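Local coordinates for L-ribulose 3-epimerase (Mesorhizobium loti, PDB 3VYL), which catalyses the epimerisation of ketoses at C3, interconverting L-ribulose with high efficiency, and binds manganese(II) in a TIM barrel, at residues 90-95 against 140-145; 99-104 against 234-239; 112-117 against 153-158; 121-126 against 164-169. All coordinates share one frame; numbering follows the deposited sequence.

Interaction 1 of 4, residues 90-95 against 140-145; sequences QTIALT and AGVTLN
Ile92 is the hub of this apolar contact, with Val142 as its main partner and Thr95 adding a smaller share one turn further along the helix. The gamma-methyl of Ile92 does most of the touching: CG2 lies 3.6 Å from Ala140 CB and 3.7 Å from Val142 CG2. That methyl faces the loop because CG1, at chi1 -68°, takes the place beside the backbone N and leaves CG2 opposite that nitrogen. The longer branch runs elsewhere, its CD1 ending 4.3 Å from Leu144 CD2, so one isoleucine meets three residues. Val142 in turn divides its methyls, CG2 going to Ile92 while CG1 stands 3.9 Å from Thr95 CG2. The methyl of Thr95 can serve here because its hydroxyl is turned back along the helix and satisfied there, OG1 donating to Thr91 O over 2.9 Å. Thr91 O thus accepts two donors, Thr95 OG1 and Thr95 N, from opposite faces of its plane. Gly141, with its positive phi of 75°, closes helix 120-139 in a Schellman motif and leads the chain into strand 143-147. Val133 and Ala137 of helix 120-139 pack on Ile92, and Val103 and Ile63 lie against Thr95; helix 78-98 thus lies on the outside of the barrel, beside helix 120-139 and over strands 60-66 and 102-104.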
loop_
_atom_site.group_PDB
_atom_site.type_symbol
_atom_site.label_atom_id
_atom_site.label_comp_id
_atom_site.label_asym_id
_atom_site.label_seq_id
_atom_site.Cartn_x
_atom_site.Cartn_y
_atom_site.Cartn_z
ATOM N N GLN A 90 -23.513 18.621 -31.325
ATOM C CA GLN A 90 -22.561 18.447 -32.411
ATOM C C GLN A 90 -21.618 17.282 -32.121
ATOM O O GLN A 90 -21.366 16.448 -32.987
ATOM C CB GLN A 90 -21.791 19.746 -32.638
ATOM C CG GLN A 90 -21.303 19.940 -34.066
ATOM C CD GLN A 90 -20.727 21.329 -34.305
ATOM O OE1 GLN A 90 -21.035 22.279 -33.575
ATOM N NE2 GLN A 90 -19.885 21.452 -35.329
ATOM N N THR A 91 -21.125 17.218 -30.887
ATOM C CA THR A 91 -20.228 16.147 -30.440
ATOM C C THR A 91 -20.866 14.760 -30.568
ATOM O O THR A 91 -20.193 13.782 -30.908
ATOM C CB THR A 91 -19.768 16.379 -28.982
ATOM O OG1 THR A 91 -19.308 17.728 -28.835
ATOM C CG2 THR A 91 -18.637 15.415 -28.596
ATOM N N ILE A 92 -22.166 14.694 -30.283
ATOM C CA ILE A 92 -22.930 13.459 -30.437
ATOM C C ILE A 92 -22.910 12.999 -31.900
ATOM O O ILE A 92 -22.455 11.884 -32.201
ATOM C CB ILE A 92 -24.367 13.621 -29.920
ATOM C CG1 ILE A 92 -24.354 13.799 -28.399
ATOM C CG2 ILE A 92 -25.212 12.424 -30.323
ATOM C CD1 ILE A 92 -25.700 14.124 -27.790
ATOM N N ALA A 93 -23.364 13.872 -32.801
ATOM C CA ALA A 93 -23.365 13.588 -34.235
ATOM C C ALA A 93 -21.973 13.215 -34.751
ATOM O O ALA A 93 -21.838 12.343 -35.620
ATOM C CB ALA A 93 -23.940 14.759 -35.018
ATOM N N LEU A 94 -20.939 13.855 -34.211
ATOM C CA LEU A 94 -19.573 13.438 -34.530
ATOM C C LEU A 94 -19.306 11.974 -34.125
ATOM O O LEU A 94 -18.842 11.181 -34.943
ATOM C CB LEU A 94 -18.545 14.387 -33.905
ATOM C CG LEU A 94 -17.072 14.053 -34.170
ATOM C CD1 LEU A 94 -16.685 14.357 -35.609
ATOM C CD2 LEU A 94 -16.166 14.813 -33.216
ATOM N N THR A 95 -19.612 11.628 -32.873
ATOM C CA THR A 95 -19.401 10.270 -32.344
ATOM C C THR A 95 -20.150 9.250 -33.203
ATOM O O THR A 95 -19.557 8.289 -33.711
ATOM C CB THR A 95 -19.870 10.155 -30.869
ATOM O OG1 THR A 95 -19.199 11.139 -30.069
ATOM C CG2 THR A 95 -19.598 8.762 -30.298
ATOM N N ALA A 140 -29.201 8.775 -31.242
ATOM C CA ALA A 140 -28.015 8.625 -32.082
ATOM C C ALA A 140 -27.227 7.337 -31.814
ATOM O O ALA A 140 -26.222 7.066 -32.473
ATOM C CB ALA A 140 -27.123 9.850 -31.964
ATOM N N GLY A 141 -27.699 6.538 -30.858
ATOM C CA GLY A 141 -27.045 5.272 -30.492
ATOM C C GLY A 141 -25.769 5.469 -29.689
ATOM O O GLY A 141 -24.769 4.780 -29.922
ATOM N N VAL A 142 -25.800 6.430 -28.761
ATOM C CA VAL A 142 -24.631 6.776 -27.941
ATOM C C VAL A 142 -24.985 7.101 -26.492
ATOM O O VAL A 142 -26.025 7.686 -26.198
ATOM C CB VAL A 142 -23.770 7.935 -28.531
ATOM C CG1 VAL A 142 -23.254 7.601 -29.930
ATOM C CG2 VAL A 142 -24.510 9.263 -28.502
ATOM N N THR A 143 -24.092 6.721 -25.590
ATOM C CA THR A 143 -24.269 6.987 -24.159
ATOM C C THR A 143 -23.578 8.293 -23.764
ATOM O O THR A 143 -22.609 8.700 -24.404
ATOM C CB THR A 143 -23.664 5.838 -23.346
ATOM O OG1 THR A 143 -22.318 5.606 -23.797
ATOM C CG2 THR A 143 -24.479 4.567 -23.551
ATOM N N LEU A 144 -24.089 8.965 -22.739
ATOM C CA LEU A 144 -23.375 10.100 -22.145
ATOM C C LEU A 144 -22.683 9.669 -20.840
ATOM O O LEU A 144 -23.336 9.217 -19.888
ATOM C CB LEU A 144 -24.307 11.289 -21.865
ATOM C CG LEU A 144 -25.067 12.114 -22.922
ATOM C CD1 LEU A 144 -25.775 13.281 -22.242
ATOM C CD2 LEU A 144 -24.203 12.613 -24.077
ATOM N N ASN A 145 -21.363 9.811 -20.801
ATOM C CA ASN A 145 -20.597 9.492 -19.601
ATOM C C ASN A 145 -19.972 10.738 -19.007
ATOM O O ASN A 145 -19.062 11.332 -19.588
ATOM C CB ASN A 145 -19.538 8.435 -19.901
ATOM C CG ASN A 145 -20.060 7.345 -20.808
ATOM O OD1 ASN A 145 -20.225 7.560 -22.011
ATOM N ND2 ASN A 145 -20.341 6.172 -20.237
#

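Interaction 2 of 4, residues 99-104 against 234-239; sequences GGRKVA and YADDLS
Lys102 and Asp236 meet head-on, the ammonium NZ lying 3.1 Å from Asp236 OD1 and 3.2 Å from Asp236 OD2, two weak bonds within one salt bridge. Arg101 reaches the same carboxylate: its NH2 points almost straight (166°) at Asp236 OD1, which lies at the guanidinium edge near its plane, but at 3.5 Å the bond is weak. Its NH1 is 3.3 Å from Asp237 OD2, which sits well out of that plane, so this pair is held by charge alone. Lys102 reaches across because its chain is extended until a final bend (chi4 -66°) turns NZ to the carboxylate, with CE 3.4 Å from Asp237 OD2. In the second shell, Asp237 N donates to Asp236 OD1 over 2.9 Å and steadies the carboxylate, while Tyr234 OH donates to Asp237 O over 2.7 Å. Asp237 OD1 accepts from Arg3 N, and Lys102 NZ has its stronger partner in Gly203 O. An alanine in place of Asp236 would probably leave Arg101 NH2 without its mate and the Lys102 ammonium with Gly203 O but neither carboxylate oxygen. The Lys102 side chain is about 12 Å from the manganese ion; the contact is a salt-bridge network bridging the interior of a TIM barrel at the N-terminal ends of its fourth and eighth strands.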
loop_
_atom_site.group_PDB
_atom_site.type_symbol
_atom_site.label_atom_id
_atom_site.label_comp_id
_atom_site.label_asym_id
_atom_site.label_seq_id
_atom_site.Cartn_x
_atom_site.Cartn_y
_atom_site.Cartn_z
ATOM N N GLY A 99 -18.795 6.161 -35.777
ATOM C CA GLY A 99 -19.045 4.774 -35.421
ATOM C C GLY A 99 -18.574 4.507 -34.009
ATOM O O GLY A 99 -17.830 3.561 -33.759
ATOM N N GLY A 100 -19.000 5.369 -33.092
ATOM C CA GLY A 100 -18.648 5.267 -31.688
ATOM C C GLY A 100 -19.904 5.214 -30.847
ATOM O O GLY A 100 -20.980 5.631 -31.289
ATOM N N ARG A 101 -19.760 4.718 -29.623
ATOM C CA ARG A 101 -20.896 4.498 -28.727
ATOM C C ARG A 101 -20.893 5.426 -27.505
ATOM O O ARG A 101 -21.925 5.600 -26.847
ATOM C CB ARG A 101 -20.969 3.011 -28.321
ATOM C CG ARG A 101 -19.630 2.280 -28.410
ATOM C CD ARG A 101 -19.771 0.787 -28.711
ATOM N NE ARG A 101 -19.883 -0.115 -27.544
ATOM C CZ ARG A 101 -19.457 0.122 -26.295
ATOM N NH1 ARG A 101 -18.853 1.259 -25.972
ATOM N NH2 ARG A 101 -19.635 -0.801 -25.353
ATOM N N LYS A 102 -19.744 6.040 -27.224
ATOM C CA LYS A 102 -19.581 6.893 -26.034
ATOM C C LYS A 102 -19.166 8.347 -26.324
ATOM O O LYS A 102 -18.189 8.595 -27.040
ATOM C CB LYS A 102 -18.548 6.287 -25.070
ATOM C CG LYS A 102 -18.749 4.830 -24.713
ATOM C CD LYS A 102 -17.691 4.358 -23.732
ATOM C CE LYS A 102 -17.950 2.926 -23.281
ATOM N NZ LYS A 102 -19.197 2.783 -22.478
ATOM N N VAL A 103 -19.908 9.289 -25.744
ATOM C CA VAL A 103 -19.449 10.670 -25.585
ATOM C C VAL A 103 -19.085 10.872 -24.110
ATOM O O VAL A 103 -19.952 10.776 -23.234
ATOM C CB VAL A 103 -20.511 11.720 -26.008
ATOM C CG1 VAL A 103 -20.047 13.130 -25.666
ATOM C CG2 VAL A 103 -20.801 11.634 -27.498
ATOM N N ALA A 104 -17.839 11.215 -23.842
ATOM C CA ALA A 104 -17.326 11.361 -22.492
ATOM C C ALA A 104 -16.663 12.719 -22.214
ATOM O O ALA A 104 -16.666 13.571 -23.035
ATOM C CB ALA A 104 -16.386 10.218 -22.185
ATOM N N TYR A 234 -16.572 -5.130 -14.014
ATOM C CA TYR A 234 -16.645 -4.060 -14.993
ATOM C C TYR A 234 -16.246 -4.598 -16.360
ATOM O O TYR A 234 -15.152 -5.131 -16.534
ATOM C CB TYR A 234 -15.763 -2.885 -14.570
ATOM C CG TYR A 234 -15.752 -1.730 -15.544
ATOM C CD1 TYR A 234 -16.789 -0.793 -15.561
ATOM C CD2 TYR A 234 -14.702 -1.569 -16.453
ATOM C CE1 TYR A 234 -16.774 0.267 -16.455
ATOM C CE2 TYR A 234 -14.681 -0.516 -17.343
ATOM C CZ TYR A 234 -15.711 0.398 -17.334
ATOM O OH TYR A 234 -15.689 1.448 -18.219
ATOM N N ALA A 235 -17.153 -4.473 -17.322
ATOM C CA ALA A 235 -16.963 -5.135 -18.611
ATOM C C ALA A 235 -16.965 -4.166 -19.782
ATOM O O ALA A 235 -17.296 -4.547 -20.900
ATOM C CB ALA A 235 -18.025 -6.205 -18.805
ATOM N N ASP A 236 -16.586 -2.920 -19.516
ATOM C CA ASP A 236 -16.664 -1.855 -20.509
ATOM C C ASP A 236 -15.279 -1.270 -20.786
ATOM O O ASP A 236 -14.271 -1.762 -20.272
ATOM C CB ASP A 236 -17.660 -0.774 -20.067
ATOM C CG ASP A 236 -18.515 -0.261 -21.216
ATOM O OD1 ASP A 236 -17.996 -0.119 -22.349
ATOM O OD2 ASP A 236 -19.712 0.004 -20.989
ATOM N N ASP A 237 -15.229 -0.233 -21.615
ATOM C CA ASP A 237 -13.958 0.328 -22.074
ATOM C C ASP A 237 -13.224 1.133 -20.996
ATOM O O ASP A 237 -13.839 1.734 -20.102
ATOM C CB ASP A 237 -14.171 1.223 -23.303
ATOM C CG ASP A 237 -14.846 0.502 -24.460
ATOM O OD1 ASP A 237 -14.557 -0.692 -24.708
ATOM O OD2 ASP A 237 -15.660 1.161 -25.142
ATOM N N LEU A 238 -11.899 1.138 -21.098
ATOM C CA LEU A 238 -11.082 2.045 -20.310
ATOM C C LEU A 238 -9.867 2.471 -21.113
ATOM O O LEU A 238 -9.359 1.699 -21.934
ATOM C CB LEU A 238 -10.675 1.422 -18.971
ATOM C CG LEU A 238 -9.960 0.077 -18.917
ATOM C CD1 LEU A 238 -8.466 0.243 -19.138
ATOM C CD2 LEU A 238 -10.224 -0.535 -17.552
ATOM N N SER A 239 -9.395 3.691 -20.876
ATOM C CA SER A 239 -8.295 4.209 -21.679
ATOM C C SER A 239 -7.191 4.853 -20.888
ATOM O O SER A 239 -7.433 5.468 -19.855
ATOM C CB SER A 239 -8.811 5.195 -22.712
ATOM O OG SER A 239 -9.487 4.469 -23.704
#

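Interaction 3 of 4, residues 112-117 against 153-158; sequences GLQVEA and ESNLLN
The side-chain amide of Asn155 carries the aliphatic part of Gln114 above one of its faces, Gln114 CG being 3.5 Å from Asn155 CG and Gln114 CB 3.6 Å from Asn155 ND2. The two side chains cross at roughly a right angle, their amide planes turned 50° apart. Both belong to loops that follow strands 102-104 and 143-147 of the TIM barrel, on the catalytic side where the metal sits. At its nitrogen end the Asn155 amide donates from ND2 to Glu116 O at 2.8 Å, a weak, bent bond; at its oxygen end OD1 accepts from Gln122 NE2. With chi1 at 69°, CG sits between the backbone N and carbonyl carbon, which directs the amide to the opposite loop. An alanine at Asn155 would probably leave Glu116 O and Gln122 NE2 without this shared partner and open a gap beneath Gln114. Trp259 of the second subunit packs on Asn155 and Leu113, so the paired loops also form part of a subunit interface. Glu153, whose side chain lies about 7 Å from the manganese ion, bonds through OE1 to His111, while its carbonyl O accepts from Gly112 N at 2.6 Å, an almost straight bond (168°) arriving from above the carbonyl plane.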
loop_
_atom_site.group_PDB
_atom_site.type_symbol
_atom_site.label_atom_id
_atom_site.label_comp_id
_atom_site.label_asym_id
_atom_site.label_seq_id
_atom_site.Cartn_x
_atom_site.Cartn_y
_atom_site.Cartn_z
ATOM N N GLY A 112 -12.405 23.818 -16.094
ATOM C CA GLY A 112 -11.473 24.836 -15.631
ATOM C C GLY A 112 -11.695 25.206 -14.184
ATOM O O GLY A 112 -12.653 24.746 -13.563
ATOM N N LEU A 113 -10.793 26.031 -13.647
ATOM C CA LEU A 113 -10.941 26.553 -12.298
ATOM C C LEU A 113 -12.015 27.625 -12.296
ATOM O O LEU A 113 -11.927 28.604 -13.037
ATOM C CB LEU A 113 -9.617 27.102 -11.755
ATOM C CG LEU A 113 -9.656 27.723 -10.344
ATOM C CD1 LEU A 113 -10.264 26.798 -9.299
ATOM C CD2 LEU A 113 -8.261 28.134 -9.908
ATOM N N GLN A 114 -13.029 27.424 -11.466
ATOM C CA GLN A 114 -14.163 28.339 -11.393
ATOM C C GLN A 114 -13.948 29.404 -10.343
ATOM O O GLN A 114 -13.324 29.150 -9.317
ATOM C CB GLN A 114 -15.463 27.583 -11.102
ATOM C CG GLN A 114 -15.821 26.528 -12.136
ATOM C CD GLN A 114 -15.709 27.019 -13.561
ATOM O OE1 GLN A 114 -15.219 26.300 -14.427
ATOM N NE2 GLN A 114 -16.166 28.243 -13.819
ATOM N N VAL A 115 -14.475 30.596 -10.594
ATOM C CA VAL A 115 -14.317 31.698 -9.645
ATOM C C VAL A 115 -15.466 31.801 -8.649
ATOM O O VAL A 115 -15.349 32.472 -7.626
ATOM C CB VAL A 115 -14.042 33.044 -10.345
ATOM C CG1 VAL A 115 -12.544 33.198 -10.557
ATOM C CG2 VAL A 115 -14.798 33.150 -11.668
ATOM N N GLU A 116 -16.568 31.119 -8.944
ATOM C CA GLU A 116 -17.673 31.018 -7.996
ATOM C C GLU A 116 -17.762 29.612 -7.407
ATOM O O GLU A 116 -17.534 28.631 -8.117
ATOM C CB GLU A 116 -19.008 31.401 -8.665
ATOM C CG GLU A 116 -19.127 32.846 -9.169
ATOM C CD GLU A 116 -18.873 33.909 -8.101
ATOM O OE1 GLU A 116 -18.931 33.596 -6.891
ATOM O OE2 GLU A 116 -18.606 35.078 -8.469
ATOM N N ALA A 117 -18.087 29.520 -6.111
ATOM C CA ALA A 117 -18.484 28.244 -5.473
ATOM C C ALA A 117 -19.745 27.685 -6.148
ATOM O O ALA A 117 -20.521 28.443 -6.735
ATOM C CB ALA A 117 -18.719 28.430 -3.983
ATOM N N GLU A 153 -10.562 21.573 -11.889
ATOM C CA GLU A 153 -11.056 21.478 -13.230
ATOM C C GLU A 153 -12.575 21.630 -13.418
ATOM O O GLU A 153 -13.035 21.887 -14.488
ATOM C CB GLU A 153 -10.502 20.232 -13.858
ATOM C CG GLU A 153 -8.998 20.155 -13.759
ATOM C CD GLU A 153 -8.390 19.246 -14.763
ATOM O OE1 GLU A 153 -8.984 19.054 -15.780
ATOM O OE2 GLU A 153 -7.332 18.696 -14.554
ATOM N N SER A 154 -13.333 21.467 -12.360
ATOM C CA SER A 154 -14.723 21.788 -12.350
ATOM C C SER A 154 -15.106 22.052 -10.932
ATOM O O SER A 154 -14.442 21.624 -10.041
ATOM C CB SER A 154 -15.552 20.636 -12.858
ATOM O OG SER A 154 -16.910 20.967 -12.891
ATOM N N ASN A 155 -16.193 22.752 -10.711
ATOM C CA ASN A 155 -16.628 22.940 -9.365
ATOM C C ASN A 155 -17.839 22.161 -8.998
ATOM O O ASN A 155 -18.362 22.317 -7.947
ATOM C CB ASN A 155 -16.791 24.406 -9.034
ATOM C CG ASN A 155 -17.920 25.040 -9.747
ATOM O OD1 ASN A 155 -18.424 24.524 -10.684
ATOM N ND2 ASN A 155 -18.300 26.175 -9.306
ATOM N N LEU A 156 -18.286 21.299 -9.875
ATOM C CA LEU A 156 -19.519 20.625 -9.627
ATOM C C LEU A 156 -19.390 19.175 -9.267
ATOM O O LEU A 156 -19.685 18.803 -8.186
ATOM C CB LEU A 156 -20.429 20.770 -10.839
ATOM C CG LEU A 156 -21.936 20.641 -10.736
ATOM C CD1 LEU A 156 -22.498 21.638 -9.781
ATOM C CD2 LEU A 156 -22.523 20.872 -12.095
ATOM N N LEU A 157 -18.956 18.355 -10.190
ATOM C CA LEU A 157 -18.835 16.950 -9.902
ATOM C C LEU A 157 -17.425 16.508 -9.733
ATOM O O LEU A 157 -16.750 16.251 -10.682
ATOM C CB LEU A 157 -19.461 16.147 -11.015
ATOM C CG LEU A 157 -20.808 16.536 -11.555
ATOM C CD1 LEU A 157 -21.153 15.615 -12.664
ATOM C CD2 LEU A 157 -21.868 16.452 -10.511
ATOM N N ASN A 158 -17.027 16.360 -8.489
ATOM C CA ASN A 158 -15.669 16.031 -8.143
ATOM C C ASN A 158 -15.614 14.682 -7.531
ATOM O O ASN A 158 -14.591 14.159 -7.329
ATOM C CB ASN A 158 -15.073 17.047 -7.155
ATOM C CG ASN A 158 -15.074 18.453 -7.674
ATOM O OD1 ASN A 158 -14.739 18.708 -8.797
ATOM N ND2 ASN A 158 -15.462 19.355 -6.854
#

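Interaction 4 of 4, residues 121-126 against 164-169; sequences DQWNRS and LAFIED
Trp123 and Phe166 form an edge-to-face aromatic pair, the edge of Phe166 directed at the face of the indole. The planes stand 74° apart, and the centroid of the five-membered ring is 5.1 Å from that of Phe166. Phe166 CD1 makes the closest approach within the rings, 3.5 Å from Trp123 CE2. Apolar packing continues at the six-membered ring of the indole, where Trp123 CZ2 rests 3.4 Å from Phe166 CB and 4.2 Å from Ala165 CB. Trp123 reaches this position because CG is anti to the backbone N (chi1 -172°), laying the ring across toward helix 160-170. The axes of segments 121-126 and 164-169 approach to 10.2 Å; their helices belong to the outer layer of the TIM barrel and flank strand 143-147 in the chain. Ser126 OG is 3.6 Å from Phe166 CZ, although its hydrogen bond goes to Ser108 O. The one hydrogen bond between the two segments is Trp123 NE1 to Asp169 OD2 at 2.9 Å, bent to 141° and meeting the oxygen on its anti side. The same Asp169 OD2 takes a salt bridge from Lys296 of the third subunit, so an indole N-H and an ammonium share it; both are likely to stabilise its negative charge, and it couples this helix pair to the assembly.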
loop_
_atom_site.group_PDB
_atom_site.type_symbol
_atom_site.label_atom_id
_atom_site.label_comp_id
_atom_site.label_asym_id
_atom_site.label_seq_id
_atom_site.Cartn_x
_atom_site.Cartn_y
_atom_site.Cartn_z
ATOM N N ASP A 121 -28.913 25.750 -7.953
ATOM C CA ASP A 121 -29.496 26.116 -9.239
ATOM C C ASP A 121 -28.582 25.713 -10.383
ATOM O O ASP A 121 -29.060 25.261 -11.429
ATOM C CB ASP A 121 -29.812 27.609 -9.302
ATOM C CG ASP A 121 -30.841 28.031 -8.273
ATOM O OD1 ASP A 121 -31.600 27.157 -7.774
ATOM O OD2 ASP A 121 -30.883 29.251 -7.975
ATOM N N GLN A 122 -27.272 25.871 -10.181
ATOM C CA GLN A 122 -26.281 25.403 -11.156
ATOM C C GLN A 122 -26.450 23.900 -11.360
ATOM O O GLN A 122 -26.542 23.425 -12.496
ATOM C CB GLN A 122 -24.862 25.725 -10.675
ATOM C CG GLN A 122 -23.738 25.335 -11.631
ATOM C CD GLN A 122 -22.403 25.194 -10.927
ATOM O OE1 GLN A 122 -22.299 25.427 -9.723
ATOM N NE2 GLN A 122 -21.381 24.791 -11.669
ATOM N N TRP A 123 -26.513 23.172 -10.243
ATOM C CA TRP A 123 -26.769 21.730 -10.230
ATOM C C TRP A 123 -27.995 21.363 -11.032
ATOM O O TRP A 123 -27.905 20.595 -11.997
ATOM C CB TRP A 123 -26.907 21.246 -8.784
ATOM C CG TRP A 123 -26.984 19.748 -8.617
ATOM C CD1 TRP A 123 -28.089 18.927 -8.814
ATOM C CD2 TRP A 123 -25.911 18.842 -8.187
ATOM N NE1 TRP A 123 -27.781 17.619 -8.553
ATOM C CE2 TRP A 123 -26.490 17.497 -8.175
ATOM C CE3 TRP A 123 -24.574 19.005 -7.831
ATOM C CZ2 TRP A 123 -25.749 16.381 -7.807
ATOM C CZ3 TRP A 123 -23.837 17.871 -7.469
ATOM C CH2 TRP A 123 -24.412 16.592 -7.462
ATOM N N ASN A 124 -29.146 21.928 -10.650
ATOM C CA ASN A 124 -30.427 21.617 -11.301
ATOM C C ASN A 124 -30.450 21.944 -12.809
ATOM O O ASN A 124 -30.953 21.145 -13.608
ATOM C CB ASN A 124 -31.608 22.271 -10.556
ATOM C CG ASN A 124 -31.713 21.838 -9.086
ATOM O OD1 ASN A 124 -31.400 20.694 -8.714
ATOM N ND2 ASN A 124 -32.162 22.762 -8.241
ATOM N N ARG A 125 -29.890 23.095 -13.189
ATOM C CA ARG A 125 -29.804 23.496 -14.601
ATOM C C ARG A 125 -29.086 22.443 -15.439
ATOM O O ARG A 125 -29.609 21.982 -16.461
ATOM C CB ARG A 125 -29.085 24.844 -14.762
ATOM C CG ARG A 125 -29.886 26.070 -14.358
ATOM C CD ARG A 125 -29.238 27.356 -14.869
ATOM N NE ARG A 125 -28.075 27.773 -14.078
ATOM C CZ ARG A 125 -28.125 28.516 -12.973
ATOM N NH1 ARG A 125 -29.279 28.930 -12.491
ATOM N NH2 ARG A 125 -27.009 28.832 -12.338
ATOM N N SER A 126 -27.889 22.072 -14.988
ATOM C CA SER A 126 -27.060 21.080 -15.670
ATOM C C SER A 126 -27.782 19.736 -15.795
ATOM O O SER A 126 -27.801 19.122 -16.869
ATOM C CB SER A 126 -25.722 20.910 -14.940
ATOM O OG SER A 126 -24.810 20.167 -15.735
ATOM N N LEU A 164 -23.367 10.045 -8.980
ATOM C CA LEU A 164 -24.507 9.173 -8.673
ATOM C C LEU A 164 -25.763 9.970 -8.336
ATOM O O LEU A 164 -26.805 9.765 -8.947
ATOM C CB LEU A 164 -24.142 8.241 -7.520
ATOM C CG LEU A 164 -23.688 6.793 -7.740
ATOM C CD1 LEU A 164 -23.366 6.442 -9.189
ATOM C CD2 LEU A 164 -22.514 6.468 -6.832
ATOM N N ALA A 165 -25.645 10.889 -7.383
ATOM C CA ALA A 165 -26.727 11.791 -7.005
ATOM C C ALA A 165 -27.164 12.643 -8.181
ATOM O O ALA A 165 -28.362 12.778 -8.456
ATOM C CB ALA A 165 -26.294 12.691 -5.858
ATOM N N PHE A 166 -26.186 13.225 -8.869
ATOM C CA PHE A 166 -26.470 14.048 -10.032
ATOM C C PHE A 166 -27.260 13.258 -11.078
ATOM O O PHE A 166 -28.297 13.724 -11.534
ATOM C CB PHE A 166 -25.184 14.611 -10.627
ATOM C CG PHE A 166 -25.410 15.542 -11.774
ATOM C CD1 PHE A 166 -25.662 16.896 -11.548
ATOM C CD2 PHE A 166 -25.379 15.073 -13.080
ATOM C CE1 PHE A 166 -25.866 17.766 -12.606
ATOM C CE2 PHE A 166 -25.581 15.938 -14.140
ATOM C CZ PHE A 166 -25.826 17.284 -13.898
ATOM N N ILE A 167 -26.766 12.074 -11.439
ATOM C CA ILE A 167 -27.450 11.195 -12.379
ATOM C C ILE A 167 -28.878 10.914 -11.911
ATOM O O ILE A 167 -29.835 11.040 -12.688
ATOM C CB ILE A 167 -26.691 9.874 -12.575
ATOM C CG1 ILE A 167 -25.398 10.127 -13.359
ATOM C CG2 ILE A 167 -27.578 8.865 -13.292
ATOM C CD1 ILE A 167 -24.561 8.892 -13.609
ATOM N N GLU A 168 -29.005 10.564 -10.633
ATOM C CA GLU A 168 -30.289 10.354 -9.985
ATOM C C GLU A 168 -31.240 11.499 -10.320
ATOM O O GLU A 168 -32.370 11.263 -10.733
ATOM C CB GLU A 168 -30.075 10.269 -8.476
ATOM C CG GLU A 168 -30.959 9.292 -7.728
ATOM C CD GLU A 168 -30.459 9.052 -6.308
ATOM O OE1 GLU A 168 -31.297 9.007 -5.373
ATOM O OE2 GLU A 168 -29.223 8.918 -6.123
ATOM N N ASP A 169 -30.762 12.736 -10.166
ATOM C CA ASP A 169 -31.554 13.944 -10.430
ATOM C C ASP A 169 -31.940 14.156 -11.897
ATOM O O ASP A 169 -32.939 14.824 -12.175
ATOM C CB ASP A 169 -30.833 15.188 -9.900
ATOM C CG ASP A 169 -30.747 15.209 -8.388
ATOM O OD1 ASP A 169 -31.295 14.291 -7.746
ATOM O OD2 ASP A 169 -30.130 16.143 -7.835
#

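In the fold
From the N terminus, segment 90-95 opens first, and interaction 1 closes its loop at 140-145. Interaction 2 starts at 99-104 before that closure and ends only at 234-239, so the two cross. It is the longest loop and wholly encloses interactions 3 and 4. Those two, starting at 112-117 and 121-126, each cross interaction 1 and also one another, closing at 153-158 and 164-169. Interactions 1 and 2 meet through adjacent strands 102-104 and 143-147, and Gln122 bonded to Asn155 joins interactions 3 and 4. Together they tie helix to strand, strand to strand across the barrel, loop to loop above it, and helix to helix outside.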